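Local coordinates for iron uptake protein A2 (Synechocystis sp., PDB 2VOZ) that binds ferric iron in the periplasm and probably delivers it to an ABC transporter for import into the cell, at residues B[86-91]-B[327-332]; B[230-235]-B[294-299]. All blocks are in the same frame, centred on the assembly; numbering follows the deposited sequence.

Contact 1. Residues B[86-91]-B[327-332]; sequences VDAGML and SNLGRY
A88 lays its methyl group against the base of the L329 side chain. The two CB atoms, A88 CB and L329 CB, are 4.0 Å apart. L329 CD1 also reaches A88 CB, at 4.2 Å. The L329 chi1 of -49° puts CG beside its own backbone N, and from there the CD1 branch reaches along the methyl. These are the apolar side-chain contacts between the segments. The rest is backbone against backbone. G89 and G330 are the closest pair of CA atoms across the segments, 4.4 Å apart. No side chain stands on either residue, and the two helical turns come close. A88 O sits 4.3 Å from G330 CA.

Water 1 bridges the two backbones. It donates to A88 O at 2.9 Å and accepts a weak bond from G330 N, also at 2.9 Å. The first turn of helix 88-96 is held by its N-cap, D87. D87 OD2 takes the N-H of G89 at 2.8 Å through its anti lone pair, with an N-H...O angle of 160°. The same oxygen is hydrogen-bonded by S172 OG. D87 O accepts from both M90 N and L91 N. The D87 side chain also touches Y169, an iron-binding residue.

G89 O is bound by NE2 of Q333, at the start of helix 333-342. A88 N donates to N262 OD1 of strand 261-268. In this periplasmic solute-binding protein the contact packs the start of helix 88-96 against helix 327-331, with strand 261-268 and helix 168-181 alongside.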
# COMPACT_ATOMS: atom_id res chain seq x y z
N VAL B 86 21.51 4.87 -3.12
CA VAL B 86 21.40 4.97 -4.56
C VAL B 86 22.33 6.11 -4.96
O VAL B 86 22.24 7.22 -4.39
CB VAL B 86 19.94 5.22 -4.98
CG1 VAL B 86 19.84 5.48 -6.48
CG2 VAL B 86 19.07 4.03 -4.54
N ASP B 87 23.21 5.78 -5.90
CA ASP B 87 24.15 6.66 -6.57
C ASP B 87 25.46 6.59 -5.85
O ASP B 87 25.51 6.72 -4.61
CB ASP B 87 23.64 8.13 -6.66
CG ASP B 87 24.34 8.93 -7.76
OD1 ASP B 87 23.66 9.31 -8.74
OD2 ASP B 87 25.59 9.15 -7.66
N ALA B 88 26.54 6.40 -6.62
CA ALA B 88 27.91 6.36 -6.06
C ALA B 88 28.21 7.65 -5.31
O ALA B 88 29.07 7.68 -4.41
CB ALA B 88 28.98 6.12 -7.15
N GLY B 89 27.52 8.73 -5.68
CA GLY B 89 27.73 10.04 -4.99
C GLY B 89 27.18 10.00 -3.55
O GLY B 89 27.67 10.71 -2.65
N MET B 90 26.13 9.21 -3.33
CA MET B 90 25.59 9.03 -1.98
C MET B 90 26.41 8.07 -1.15
O MET B 90 26.62 8.30 0.03
CB MET B 90 24.09 8.64 -1.96
CG MET B 90 23.15 9.71 -2.58
SD MET B 90 23.39 11.41 -1.86
CE MET B 90 23.12 11.14 -0.14
N LEU B 91 26.88 6.99 -1.77
CA LEU B 91 27.84 6.13 -1.10
C LEU B 91 29.07 6.91 -0.67
O LEU B 91 29.59 6.73 0.43
CB LEU B 91 28.21 4.96 -2.00
CG LEU B 91 27.00 4.02 -2.15
CD1 LEU B 91 27.19 3.09 -3.39
CD2 LEU B 91 26.74 3.23 -0.84
N SER B 327 33.85 4.82 -8.07
CA SER B 327 34.29 5.67 -6.91
C SER B 327 34.70 7.09 -7.38
O SER B 327 34.70 8.03 -6.56
CB SER B 327 35.43 5.04 -6.11
OG SER B 327 36.61 4.99 -6.88
N ASN B 328 35.01 7.23 -8.67
CA ASN B 328 35.39 8.53 -9.23
C ASN B 328 34.20 9.50 -9.19
O ASN B 328 34.38 10.71 -9.13
CB ASN B 328 35.83 8.37 -10.68
CG ASN B 328 37.25 7.89 -10.78
OD1 ASN B 328 38.19 8.64 -10.45
ND2 ASN B 328 37.43 6.62 -11.16
N LEU B 329 32.99 8.94 -9.22
CA LEU B 329 31.80 9.76 -9.22
C LEU B 329 31.64 10.55 -7.93
O LEU B 329 31.20 11.72 -7.92
CB LEU B 329 30.53 8.93 -9.51
CG LEU B 329 30.55 7.97 -10.72
CD1 LEU B 329 29.13 7.49 -11.07
CD2 LEU B 329 31.25 8.54 -11.90
N GLY B 330 31.96 9.89 -6.81
CA GLY B 330 32.04 10.59 -5.52
C GLY B 330 33.30 11.41 -5.35
O GLY B 330 33.25 12.53 -4.82
N ARG B 331 34.43 10.88 -5.79
CA ARG B 331 35.72 11.56 -5.61
C ARG B 331 35.65 13.01 -6.09
O ARG B 331 36.17 13.91 -5.43
CB ARG B 331 36.83 10.80 -6.34
CG ARG B 331 38.19 11.48 -6.26
CD ARG B 331 39.25 10.70 -7.07
NE ARG B 331 40.48 11.48 -7.19
CZ ARG B 331 41.54 11.11 -7.91
NH1 ARG B 331 41.53 9.96 -8.59
NH2 ARG B 331 42.61 11.90 -7.96
N TYR B 332 35.06 13.23 -7.27
CA TYR B 332 35.00 14.56 -7.83
C TYR B 332 33.66 15.24 -7.61
O TYR B 332 33.34 16.22 -8.32
CB TYR B 332 35.29 14.53 -9.32
CG TYR B 332 36.68 14.09 -9.62
CD1 TYR B 332 37.74 14.98 -9.51
CD2 TYR B 332 36.94 12.79 -10.02
CE1 TYR B 332 39.07 14.59 -9.78
CE2 TYR B 332 38.25 12.37 -10.29
CZ TYR B 332 39.29 13.28 -10.20
OH TYR B 332 40.56 12.84 -10.48
O HOH W 1 31.75 7.39 -5.41

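Contact 2. Residues B[230-235]-B[294-299]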
# COMPACT_ATOMS: atom_id res chain seq x y z
N LEU B 230 7.59 4.66 -18.02
CA LEU B 230 6.59 5.24 -18.94
C LEU B 230 6.11 4.16 -19.93
O LEU B 230 4.90 4.05 -20.14
CB LEU B 230 7.18 6.43 -19.70
CG LEU B 230 7.44 7.65 -18.80
CD1 LEU B 230 8.14 8.75 -19.65
CD2 LEU B 230 6.14 8.18 -18.21
N GLN B 231 7.03 3.33 -20.44
CA GLN B 231 6.67 2.27 -21.39
C GLN B 231 5.69 1.28 -20.74
O GLN B 231 4.75 0.77 -21.38
CB GLN B 231 7.93 1.55 -21.87
CG GLN B 231 8.79 2.37 -22.84
CD GLN B 231 9.93 1.54 -23.34
OE1 GLN B 231 11.01 1.51 -22.74
NE2 GLN B 231 9.69 0.81 -24.45
N LYS B 232 5.91 1.00 -19.46
CA LYS B 232 5.11 0.02 -18.75
C LYS B 232 3.76 0.59 -18.25
O LYS B 232 2.82 -0.17 -17.87
CB LYS B 232 5.93 -0.53 -17.60
CG LYS B 232 6.99 -1.51 -18.07
CD LYS B 232 7.75 -2.03 -16.86
CE LYS B 232 8.78 -3.07 -17.27
NZ LYS B 232 9.32 -3.68 -16.04
N SER B 233 3.65 1.91 -18.26
CA SER B 233 2.46 2.56 -17.69
C SER B 233 1.20 2.22 -18.47
O SER B 233 1.22 2.18 -19.69
CB SER B 233 2.65 4.08 -17.68
OG SER B 233 1.47 4.72 -17.22
N THR B 234 0.08 2.03 -17.77
CA THR B 234 -1.22 1.87 -18.40
C THR B 234 -1.89 3.20 -18.75
O THR B 234 -2.99 3.22 -19.36
CB THR B 234 -2.18 1.09 -17.46
OG1 THR B 234 -2.32 1.82 -16.22
CG2 THR B 234 -1.62 -0.29 -17.18
N ASP B 235 -1.26 4.30 -18.37
CA ASP B 235 -1.85 5.62 -18.62
C ASP B 235 -1.58 6.04 -20.07
O ASP B 235 -0.42 6.17 -20.48
CB ASP B 235 -1.31 6.64 -17.64
CG ASP B 235 -2.10 7.95 -17.67
OD1 ASP B 235 -2.50 8.38 -18.76
OD2 ASP B 235 -2.27 8.57 -16.60
N PHE B 294 16.08 -7.99 -7.82
CA PHE B 294 16.48 -6.76 -7.21
C PHE B 294 16.57 -5.70 -8.33
O PHE B 294 16.03 -4.60 -8.20
CB PHE B 294 17.80 -6.97 -6.52
CG PHE B 294 18.11 -5.95 -5.50
CD1 PHE B 294 19.28 -5.17 -5.62
CD2 PHE B 294 17.28 -5.76 -4.39
CE1 PHE B 294 19.60 -4.22 -4.63
CE2 PHE B 294 17.59 -4.81 -3.40
CZ PHE B 294 18.73 -4.03 -3.51
N ALA B 295 17.19 -6.07 -9.44
CA ALA B 295 17.32 -5.13 -10.58
C ALA B 295 15.96 -4.82 -11.15
O ALA B 295 15.71 -3.69 -11.48
CB ALA B 295 18.24 -5.70 -11.70
N GLU B 296 15.09 -5.83 -11.27
CA GLU B 296 13.73 -5.63 -11.82
C GLU B 296 12.98 -4.55 -11.07
O GLU B 296 12.20 -3.82 -11.67
CB GLU B 296 12.91 -6.92 -11.67
CG GLU B 296 13.19 -7.94 -12.74
CD GLU B 296 12.65 -7.51 -14.12
OE1 GLU B 296 11.85 -6.56 -14.22
OE2 GLU B 296 13.04 -8.15 -15.08
N GLY B 297 13.19 -4.48 -9.75
CA GLY B 297 12.41 -3.60 -8.85
C GLY B 297 12.25 -2.18 -9.37
O GLY B 297 11.15 -1.56 -9.30
N ASN B 298 13.36 -1.63 -9.88
CA ASN B 298 13.34 -0.29 -10.43
C ASN B 298 13.79 -0.26 -11.89
O ASN B 298 14.36 0.73 -12.34
CB ASN B 298 14.20 0.65 -9.58
CG ASN B 298 13.95 2.12 -9.88
OD1 ASN B 298 12.85 2.53 -10.30
ND2 ASN B 298 14.98 2.95 -9.64
N ASN B 299 13.58 -1.34 -12.63
CA ASN B 299 13.91 -1.31 -14.06
C ASN B 299 15.37 -0.94 -14.31
O ASN B 299 15.69 -0.17 -15.23
CB ASN B 299 12.97 -0.34 -14.80
CG ASN B 299 11.57 -0.82 -14.79
OD1 ASN B 299 11.30 -1.96 -15.20
ND2 ASN B 299 10.65 0.02 -14.32
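K232 NZ donates to N299 OD1 at 2.8 Å, joining the C-terminal part of helix 224-232 to the Schellman motif that ends helix 288-297. The two side chains come from opposite directions. NZ lies in the carbonyl plane of the N299 amide, with a C=O...N angle of 146°. The K232 chain, extended beyond CG, carries NZ across to N299 from a backbone whose CA is 10.1 Å from N299 CA. E296 OE1 lies 4.2 Å from K232 NZ. That is too long for a salt bridge, but the charges are opposite.

The salt-bridge partners of K232 NZ include D310 of the same chain and D52 of a second subunit. This cluster probably favours the charged form of the lysine. E296 packs on A53 of that second subunit, so the contact borders a subunit interface.

The helix end sets the backbone of N299. It is the C-prime residue and has a positive phi of 57°. Its N bonds to E296 O at 3.0 Å, and E300 N returns to A295 O. The N299 side chain packs on Y225, I228 and R229 of helix 224-232. Y225 is an iron-binding residue, so this junction lies beside the metal site. R229 also binds N298 OD1 through NH1, a second tie between this helix and the loop.

Further on, S233 forms an ST turn. D235, the N-cap of helix 236-244, uses OD1 to bind A237 N. The turn closes where D235 N donates to S233 OG at 3.0 Å.

How the contacts relate
The centres of contacts 1 and 2 are 25 Å apart. Their nearest atoms come within about 6 Å but do not touch. Both segments of contact 2 fall between the two segments of contact 1 along the chain. Contact 2 lies closer to an iron-binding tyrosine: the N299 side chain is about 4 Å from that of Y225 and about 8 Å from that of Y44. In contact 1, G89 is about 8 Å from the side chain of Y169. Contact 1 is apolar and backbone packing, bridged by a water. Contact 2 is polar and reaches a second subunit. The structure is the apo form, so neither contact includes bound iron.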